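Local atomic coordinates of putative diflavin flavoprotein A 3 (Synechocystis sp., PDB entry 6H0C), a protein that probably transfers electrons from NADH to oxygen, reducing it to water, and is represented here by its flavodiiron core of metallo-beta-lactamase-like and flavodoxin-like domains. Residues Q182-E186 / P231-L237; K172-A176 / L240-Y244; I10-T14 / R164-L168. One frame throughout, in Å; residues are numbered along the deposited sequence.

Interaction 1. Residues Q182-E186 / P231-L237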
loop_
_atom_site.group_PDB
_atom_site.type_symbol
_atom_site.label_atom_id
_atom_site.label_comp_id
_atom_site.label_asym_id
_atom_site.label_seq_id
_atom_site.Cartn_x
_atom_site.Cartn_y
_atom_site.Cartn_z
ATOM N N GLN A 182 20.654 -4.024 -11.648
ATOM C CA GLN A 182 19.884 -3.770 -12.866
ATOM C C GLN A 182 18.774 -2.749 -12.637
ATOM O O GLN A 182 17.894 -2.953 -11.798
ATOM C CB GLN A 182 19.289 -5.070 -13.407
ATOM C CG GLN A 182 20.336 -6.034 -13.891
ATOM C CD GLN A 182 21.457 -5.311 -14.617
ATOM O OE1 GLN A 182 21.219 -4.594 -15.596
ATOM N NE2 GLN A 182 22.687 -5.474 -14.124
ATOM N N VAL A 183 18.823 -1.649 -13.381
ATOM C CA VAL A 183 17.781 -0.633 -13.296
ATOM C C VAL A 183 16.527 -1.102 -14.032
ATOM O O VAL A 183 15.404 -0.767 -13.655
ATOM C CB VAL A 183 18.261 0.712 -13.874
ATOM C CG1 VAL A 183 17.098 1.713 -13.969
ATOM C CG2 VAL A 183 19.402 1.262 -13.027
ATOM N N PHE A 184 16.725 -1.886 -15.085
ATOM C CA PHE A 184 15.606 -2.453 -15.811
ATOM C C PHE A 184 15.497 -3.949 -15.559
ATOM O O PHE A 184 16.392 -4.555 -14.982
ATOM C CB PHE A 184 15.737 -2.169 -17.300
ATOM C CG PHE A 184 15.358 -0.770 -17.677
ATOM C CD1 PHE A 184 16.304 0.244 -17.667
ATOM C CD2 PHE A 184 14.051 -0.468 -18.037
ATOM C CE1 PHE A 184 15.955 1.541 -18.014
ATOM C CE2 PHE A 184 13.693 0.823 -18.382
ATOM C CZ PHE A 184 14.648 1.832 -18.371
ATOM N N ASP A 185 14.396 -4.542 -16.004
ATOM C CA ASP A 185 14.053 -5.902 -15.621
ATOM C C ASP A 185 14.319 -6.952 -16.707
ATOM O O ASP A 185 13.455 -7.791 -16.973
ATOM C CB ASP A 185 12.569 -5.952 -15.215
ATOM C CG ASP A 185 11.626 -5.718 -16.392
ATOM O OD1 ASP A 185 12.022 -5.020 -17.354
ATOM O OD2 ASP A 185 10.491 -6.245 -16.364
ATOM N N GLU A 186 15.495 -6.936 -17.337
ATOM C CA GLU A 186 15.771 -7.999 -18.308
ATOM C C GLU A 186 15.896 -9.323 -17.586
ATOM O O GLU A 186 16.591 -9.421 -16.575
ATOM C CB GLU A 186 17.033 -7.743 -19.119
ATOM C CG GLU A 186 17.211 -8.786 -20.216
ATOM C CD GLU A 186 18.131 -8.317 -21.331
ATOM O OE1 GLU A 186 17.807 -8.563 -22.518
ATOM O OE2 GLU A 186 19.180 -7.705 -21.016
ATOM N N PRO A 231 13.184 -3.000 -10.094
ATOM C CA PRO A 231 13.541 -2.517 -11.429
ATOM C C PRO A 231 12.348 -1.903 -12.134
ATOM O O PRO A 231 11.199 -2.208 -11.795
ATOM C CB PRO A 231 13.992 -3.787 -12.151
ATOM C CG PRO A 231 13.210 -4.871 -11.490
ATOM C CD PRO A 231 13.147 -4.470 -10.030
ATOM N N LEU A 232 12.613 -1.039 -13.104
ATOM C CA LEU A 232 11.550 -0.582 -13.982
ATOM C C LEU A 232 11.067 -1.771 -14.806
ATOM O O LEU A 232 11.836 -2.694 -15.087
ATOM C CB LEU A 232 12.024 0.571 -14.874
ATOM C CG LEU A 232 12.058 1.920 -14.148
ATOM C CD1 LEU A 232 13.268 2.009 -13.222
ATOM C CD2 LEU A 232 12.031 3.072 -15.125
ATOM N N VAL A 233 9.789 -1.755 -15.170
ATOM C CA VAL A 233 9.182 -2.885 -15.856
ATOM C C VAL A 233 9.054 -2.577 -17.340
ATOM O O VAL A 233 8.135 -1.864 -17.764
ATOM C CB VAL A 233 7.790 -3.224 -15.262
ATOM C CG1 VAL A 233 7.273 -4.536 -15.843
ATOM C CG2 VAL A 233 7.861 -3.289 -13.736
ATOM N N ARG A 234 9.990 -3.097 -18.127
ATOM C CA ARG A 234 9.933 -2.926 -19.573
ATOM C C ARG A 234 9.872 -4.274 -20.290
ATOM O O ARG A 234 8.963 -4.545 -21.082
ATOM C CB ARG A 234 11.134 -2.121 -20.071
ATOM C CG ARG A 234 11.131 -1.922 -21.585
ATOM C CD ARG A 234 12.079 -0.818 -21.991
ATOM N NE ARG A 234 11.601 0.488 -21.549
ATOM C CZ ARG A 234 12.370 1.570 -21.461
ATOM N NH1 ARG A 234 13.656 1.495 -21.787
ATOM N NH2 ARG A 234 11.859 2.725 -21.047
ATOM N N TYR A 235 10.838 -5.127 -19.987
ATOM C CA TYR A 235 10.936 -6.415 -20.641
ATOM C C TYR A 235 9.893 -7.397 -20.134
ATOM O O TYR A 235 9.461 -8.280 -20.877
ATOM C CB TYR A 235 12.343 -6.968 -20.457
ATOM C CG TYR A 235 13.370 -6.011 -20.990
ATOM C CD1 TYR A 235 13.557 -5.868 -22.358
ATOM C CD2 TYR A 235 14.135 -5.230 -20.136
ATOM C CE1 TYR A 235 14.487 -4.988 -22.866
ATOM C CE2 TYR A 235 15.071 -4.345 -20.636
ATOM C CZ TYR A 235 15.241 -4.231 -22.006
ATOM O OH TYR A 235 16.167 -3.354 -22.524
ATOM N N GLY A 236 9.476 -7.236 -18.881
ATOM C CA GLY A 236 8.477 -8.126 -18.310
ATOM C C GLY A 236 7.071 -7.553 -18.260
ATOM O O GLY A 236 6.185 -8.127 -17.618
ATOM N N LEU A 237 6.862 -6.429 -18.945
ATOM C CA LEU A 237 5.615 -5.677 -18.822
ATOM C C LEU A 237 4.386 -6.511 -19.206
ATOM O O LEU A 237 3.467 -6.672 -18.397
ATOM C CB LEU A 237 5.677 -4.399 -19.669
ATOM C CG LEU A 237 4.541 -3.381 -19.460
ATOM C CD1 LEU A 237 4.968 -1.967 -19.828
ATOM C CD2 LEU A 237 3.298 -3.778 -20.254
#
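D185 reaches from the 182-186 loop into the P231-L237 loop and takes up three of its backbone N-H groups. Its CB lies 3.9 Å from P231 CG, beside the proline ring. Because chi1 is 68°, CG stands between the backbone N and the carbonyl carbon, which sends the carboxylate toward the loop. There OD1 accepts two bonds: Y235 N, 2.9 Å away, arrives on its syn side near the carboxylate plane, whereas R234 N, also 2.9 Å from OD1, comes from well above that plane. OD2 receives G236 N at 2.9 Å, again on the syn side though bent, and is salt-bridged to R195 of helix 189-202. A short, flat acid suits a place where several amides converge. Nearby, F184 lays CE2 over the centre of the R234 guanidinium face, 3.4 Å from CZ, with the two planes tilted by 36°; the NE of that arginine is hydrogen-bonded to T224. A backbone bond from L232 N to V183 O (2.9 Å) ties the loops further back. With three amides just before helix 237-253 and an arginine around it, the buried carboxylate is probably stabilised as an anion, and its bonds probably help to hold the loop that leads into the helix.

Interaction 2. Residues K172-A176 / L240-Y244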
loop_
_atom_site.group_PDB
_atom_site.type_symbol
_atom_site.label_atom_id
_atom_site.label_comp_id
_atom_site.label_asym_id
_atom_site.label_seq_id
_atom_site.Cartn_x
_atom_site.Cartn_y
_atom_site.Cartn_z
ATOM N N LYS A 172 2.602 1.721 -6.190
ATOM C CA LYS A 172 2.689 0.419 -5.551
ATOM C C LYS A 172 2.313 -0.737 -6.475
ATOM O O LYS A 172 2.567 -1.890 -6.146
ATOM C CB LYS A 172 1.820 0.393 -4.295
ATOM C CG LYS A 172 2.368 1.257 -3.169
ATOM C CD LYS A 172 3.530 0.562 -2.445
ATOM C CE LYS A 172 4.176 1.499 -1.419
ATOM N NZ LYS A 172 5.143 0.793 -0.516
ATOM N N LEU A 173 1.731 -0.446 -7.632
ATOM C CA LEU A 173 1.390 -1.526 -8.563
ATOM C C LEU A 173 2.588 -1.995 -9.404
ATOM O O LEU A 173 3.390 -1.179 -9.865
ATOM C CB LEU A 173 0.260 -1.093 -9.502
ATOM C CG LEU A 173 -1.099 -0.822 -8.856
ATOM C CD1 LEU A 173 -2.062 -0.189 -9.860
ATOM C CD2 LEU A 173 -1.657 -2.126 -8.302
ATOM N N PHE A 174 2.695 -3.310 -9.590
ATOM C CA PHE A 174 3.633 -3.916 -10.541
ATOM C C PHE A 174 5.091 -3.945 -10.075
ATOM O O PHE A 174 5.998 -4.168 -10.878
ATOM C CB PHE A 174 3.558 -3.201 -11.897
ATOM C CG PHE A 174 2.266 -3.423 -12.623
ATOM C CD1 PHE A 174 1.838 -4.703 -12.924
ATOM C CD2 PHE A 174 1.482 -2.355 -13.009
ATOM C CE1 PHE A 174 0.643 -4.919 -13.592
ATOM C CE2 PHE A 174 0.287 -2.561 -13.686
ATOM C CZ PHE A 174 -0.131 -3.848 -13.978
ATOM N N GLY A 175 5.319 -3.749 -8.785
ATOM C CA GLY A 175 6.676 -3.666 -8.284
ATOM C C GLY A 175 7.173 -4.964 -7.677
ATOM O O GLY A 175 6.528 -6.004 -7.777
ATOM N N ALA A 176 8.336 -4.893 -7.041
ATOM C CA ALA A 176 8.918 -6.050 -6.391
ATOM C C ALA A 176 9.971 -5.584 -5.405
ATOM O O ALA A 176 10.746 -4.680 -5.706
ATOM C CB ALA A 176 9.519 -6.991 -7.407
ATOM N N LEU A 240 4.031 -9.777 -17.004
ATOM C CA LEU A 240 3.640 -9.506 -15.628
ATOM C C LEU A 240 2.185 -9.055 -15.588
ATOM O O LEU A 240 1.441 -9.411 -14.673
ATOM C CB LEU A 240 4.546 -8.450 -14.985
ATOM C CG LEU A 240 4.214 -8.074 -13.532
ATOM C CD1 LEU A 240 4.145 -9.305 -12.629
ATOM C CD2 LEU A 240 5.216 -7.050 -12.985
ATOM N N THR A 241 1.773 -8.280 -16.587
ATOM C CA THR A 241 0.395 -7.809 -16.621
ATOM C C THR A 241 -0.574 -8.993 -16.770
ATOM O O THR A 241 -1.557 -9.086 -16.034
ATOM C CB THR A 241 0.179 -6.802 -17.748
ATOM O OG1 THR A 241 1.082 -5.708 -17.570
ATOM C CG2 THR A 241 -1.243 -6.267 -17.718
ATOM N N ARG A 242 -0.283 -9.909 -17.693
ATOM C CA ARG A 242 -1.096 -11.119 -17.862
ATOM C C ARG A 242 -1.144 -11.958 -16.571
ATOM O O ARG A 242 -2.190 -12.490 -16.206
ATOM C CB ARG A 242 -0.568 -11.967 -19.030
ATOM C CG ARG A 242 -0.603 -11.281 -20.403
ATOM C CD ARG A 242 -0.279 -12.257 -21.564
ATOM N NE ARG A 242 0.980 -12.997 -21.377
ATOM C CZ ARG A 242 2.149 -12.675 -21.943
ATOM N NH1 ARG A 242 2.235 -11.618 -22.745
ATOM N NH2 ARG A 242 3.236 -13.410 -21.711
ATOM N N ASN A 243 -0.014 -12.064 -15.880
ATOM C CA ASN A 243 0.034 -12.750 -14.591
ATOM C C ASN A 243 -0.877 -12.097 -13.536
ATOM O O ASN A 243 -1.618 -12.786 -12.833
ATOM C CB ASN A 243 1.475 -12.808 -14.075
ATOM C CG ASN A 243 2.245 -14.031 -14.598
ATOM O OD1 ASN A 243 2.434 -15.014 -13.884
ATOM N ND2 ASN A 243 2.688 -13.966 -15.842
ATOM N N TYR A 244 -0.809 -10.772 -13.417
ATOM C CA TYR A 244 -1.682 -10.048 -12.494
ATOM C C TYR A 244 -3.156 -10.373 -12.762
ATOM O O TYR A 244 -3.932 -10.622 -11.833
ATOM C CB TYR A 244 -1.459 -8.541 -12.606
ATOM C CG TYR A 244 -0.495 -7.947 -11.605
ATOM C CD1 TYR A 244 0.721 -8.564 -11.319
ATOM C CD2 TYR A 244 -0.790 -6.738 -10.971
ATOM C CE1 TYR A 244 1.610 -8.001 -10.414
ATOM C CE2 TYR A 244 0.082 -6.170 -10.068
ATOM C CZ TYR A 244 1.279 -6.800 -9.788
ATOM O OH TYR A 244 2.148 -6.216 -8.880
HETATM O O HOH W 1 4.307 -7.677 -8.466
#
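Stacking leads this contact: the rings of F174 and Y244 form an offset stack, centroids 4.6 Å apart and planes inclined by 28°. The phenylalanine lies over one face of the tyrosine toward its rim, CE1 coming to 3.5 Å from Y244 CD2. F174 CG is anti to its carbonyl carbon (chi1 -68°), which turns the ring from the loop toward helix 237-253, while Y225 stacks on F174 as well. Aliphatic packing adds L240, one turn before Y244 on the same side of the helix; its CD2 rests 3.7 Å from F174 O and also touches CD1 of the F174 ring. Polar contacts gather at the phenol. Y244 OH accepts a weak, bent bond from F174 N (3.0 Å) and donates to a water at 2.6 Å, which lies at the edge of the tyrosine ring, in its plane, and itself donates to G175 O at 2.9 Å. Tyrosine suits this place because its ring can stack while its hydroxyl meets the loop backbone. F174 has positive phi (76°), the left-handed region, uncommon for a residue with a side chain. In this buried setting, the water satisfies G175 O, and the hydroxyl gives F174 N-H a weak partner, probably easing the cost of burying both.

Interaction 3. Residues I10-T14 / R164-L168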
loop_
_atom_site.group_PDB
_atom_site.type_symbol
_atom_site.label_atom_id
_atom_site.label_comp_id
_atom_site.label_asym_id
_atom_site.label_seq_id
_atom_site.Cartn_x
_atom_site.Cartn_y
_atom_site.Cartn_z
ATOM N N ILE A 10 16.233 7.410 -18.081
ATOM C CA ILE A 10 15.416 6.275 -18.511
ATOM C C ILE A 10 14.553 6.583 -19.730
ATOM O O ILE A 10 14.022 5.681 -20.359
ATOM C CB ILE A 10 14.502 5.769 -17.362
ATOM C CG1 ILE A 10 13.542 6.863 -16.898
ATOM C CG2 ILE A 10 15.338 5.255 -16.190
ATOM C CD1 ILE A 10 12.498 6.356 -15.916
ATOM N N ALA A 11 14.416 7.860 -20.055
ATOM C CA ALA A 11 13.649 8.291 -21.220
ATOM C C ALA A 11 13.908 9.783 -21.400
ATOM O O ALA A 11 14.595 10.382 -20.571
ATOM C CB ALA A 11 12.162 7.993 -21.038
ATOM N N VAL A 12 13.385 10.386 -22.467
ATOM C CA VAL A 12 13.662 11.803 -22.707
ATOM C C VAL A 12 13.218 12.639 -21.513
ATOM O O VAL A 12 12.096 12.491 -21.017
ATOM C CB VAL A 12 12.982 12.343 -23.990
ATOM C CG1 VAL A 12 13.630 11.746 -25.217
ATOM C CG2 VAL A 12 11.494 12.060 -23.980
ATOM N N ASP A 13 14.125 13.495 -21.046
ATOM C CA ASP A 13 13.863 14.398 -19.929
ATOM C C ASP A 13 13.588 13.666 -18.612
ATOM O O ASP A 13 13.207 14.289 -17.622
ATOM C CB ASP A 13 12.679 15.314 -20.260
ATOM C CG ASP A 13 12.867 16.052 -21.575
ATOM O OD1 ASP A 13 13.943 16.661 -21.770
ATOM O OD2 ASP A 13 11.945 16.000 -22.419
ATOM N N THR A 14 13.802 12.356 -18.588
ATOM C CA THR A 14 13.374 11.568 -17.441
ATOM C C THR A 14 14.497 10.764 -16.799
ATOM O O THR A 14 15.216 10.013 -17.466
ATOM C CB THR A 14 12.245 10.598 -17.825
ATOM O OG1 THR A 14 11.245 11.286 -18.593
ATOM C CG2 THR A 14 11.618 10.000 -16.567
ATOM N N ARG A 164 4.564 11.292 -23.697
ATOM C CA ARG A 164 5.805 11.562 -24.432
ATOM C C ARG A 164 6.771 10.371 -24.382
ATOM O O ARG A 164 7.436 10.052 -25.366
ATOM C CB ARG A 164 6.494 12.816 -23.879
ATOM C CG ARG A 164 7.856 13.117 -24.504
ATOM C CD ARG A 164 7.744 13.355 -26.019
ATOM N NE ARG A 164 9.043 13.622 -26.643
ATOM C CZ ARG A 164 9.812 12.687 -27.194
ATOM N NH1 ARG A 164 9.414 11.420 -27.203
ATOM N NH2 ARG A 164 10.981 13.015 -27.735
ATOM N N THR A 165 6.835 9.716 -23.226
ATOM C CA THR A 165 7.801 8.649 -22.980
ATOM C C THR A 165 7.143 7.272 -22.905
ATOM O O THR A 165 7.836 6.251 -22.823
ATOM C CB THR A 165 8.559 8.891 -21.664
ATOM O OG1 THR A 165 7.612 8.960 -20.585
ATOM C CG2 THR A 165 9.346 10.194 -21.726
ATOM N N GLU A 166 5.808 7.264 -22.915
ATOM C CA GLU A 166 5.018 6.046 -22.793
ATOM C C GLU A 166 5.298 5.321 -21.480
ATOM O O GLU A 166 5.234 4.092 -21.399
ATOM C CB GLU A 166 5.280 5.125 -23.979
ATOM C CG GLU A 166 4.617 5.628 -25.243
ATOM C CD GLU A 166 5.291 5.126 -26.483
ATOM O OE1 GLU A 166 6.538 5.009 -26.476
ATOM O OE2 GLU A 166 4.567 4.848 -27.457
ATOM N N ILE A 167 5.617 6.095 -20.452
ATOM C CA ILE A 167 5.809 5.540 -19.129
ATOM C C ILE A 167 4.544 5.727 -18.310
ATOM O O ILE A 167 3.975 6.820 -18.257
ATOM C CB ILE A 167 6.987 6.193 -18.391
ATOM C CG1 ILE A 167 8.289 5.970 -19.160
ATOM C CG2 ILE A 167 7.087 5.644 -16.971
ATOM C CD1 ILE A 167 9.468 6.759 -18.588
ATOM N N LEU A 168 4.103 4.641 -17.689
ATOM C CA LEU A 168 3.073 4.695 -16.663
ATOM C C LEU A 168 3.759 4.633 -15.301
ATOM O O LEU A 168 4.462 3.669 -14.988
ATOM C CB LEU A 168 2.084 3.542 -16.839
ATOM C CG LEU A 168 0.770 3.567 -16.072
ATOM C CD1 LEU A 168 -0.075 4.762 -16.502
ATOM C CD2 LEU A 168 0.028 2.265 -16.307
HETATM O O HOH W 2 8.478 10.313 -18.426
#
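V12 lies across R164 at about a right angle, with its CG2 methyl over the centre of one face of the guanidinium, 3.7 Å from CZ. The arginine chain leaves its backbone extended and then bends at chi2 (61°), which brings the flat group against the valine; an aliphatic methyl can pack on this face while the N-H groups point outward in the guanidinium plane. The same CG2 also meets the CG2 methyl of T165 at 3.6 Å, the two side chains running past each other in opposite directions.

T165 lies at the middle of the contact, and its two branches do different work. Its methyl sits among A11 CB, 3.6 Å away, and the V12 side chain, and T14 OG1 is close by. With chi1 at 59°, its hydroxyl lies between the backbone N and the carbonyl carbon, from where OG1 reaches a bridging water at 2.7 Å. That water donates to T14 OG1 (2.9 Å), and T14 OG1 in turn donates to V12 O, approaching from above the carbonyl plane. Threonine thus suits a seam where methyl packing adjoins a bridging water.

Deeper in, I167 extends CD1 to A11 CB at 3.8 Å and meets CD1 of I10, the two isoleucines crossing at about a right angle.

The 10-14 segment is a type II beta turn from A11 to T14 with a classic beta bulge at I10 and A11, joining strands 4-11 and 14-21 as a hairpin. Its packing against R164, T165 and I167, the first residue of strand 167-171, brings together the two sheets of the alpha-beta-beta-alpha sandwich of the metallo-beta-lactamase fold, at an outer strand of one of them.

All three contacts belong to the metallo-beta-lactamase-like part of the core, but at different depths. Interaction 2 is buried and largely aromatic, with a hydroxyl and a water meeting the loop backbone. Interactions 1 and 3 are partly buried: the first relies on a carboxylate gripping backbone amides, the third on methyl packing, a guanidinium face and a water bridge near the surface. Interactions 1 and 2 engage successive parts of the same unit, the loop before helix 237-253 and the helix itself, and meet where V233 CG2 packs on F174 O. Interaction 1 also adjoins interaction 3, L232 CD2 lying 3.4 Å from I10 CD1. Interactions 2 and 3 share only the chain running through strand 167-171.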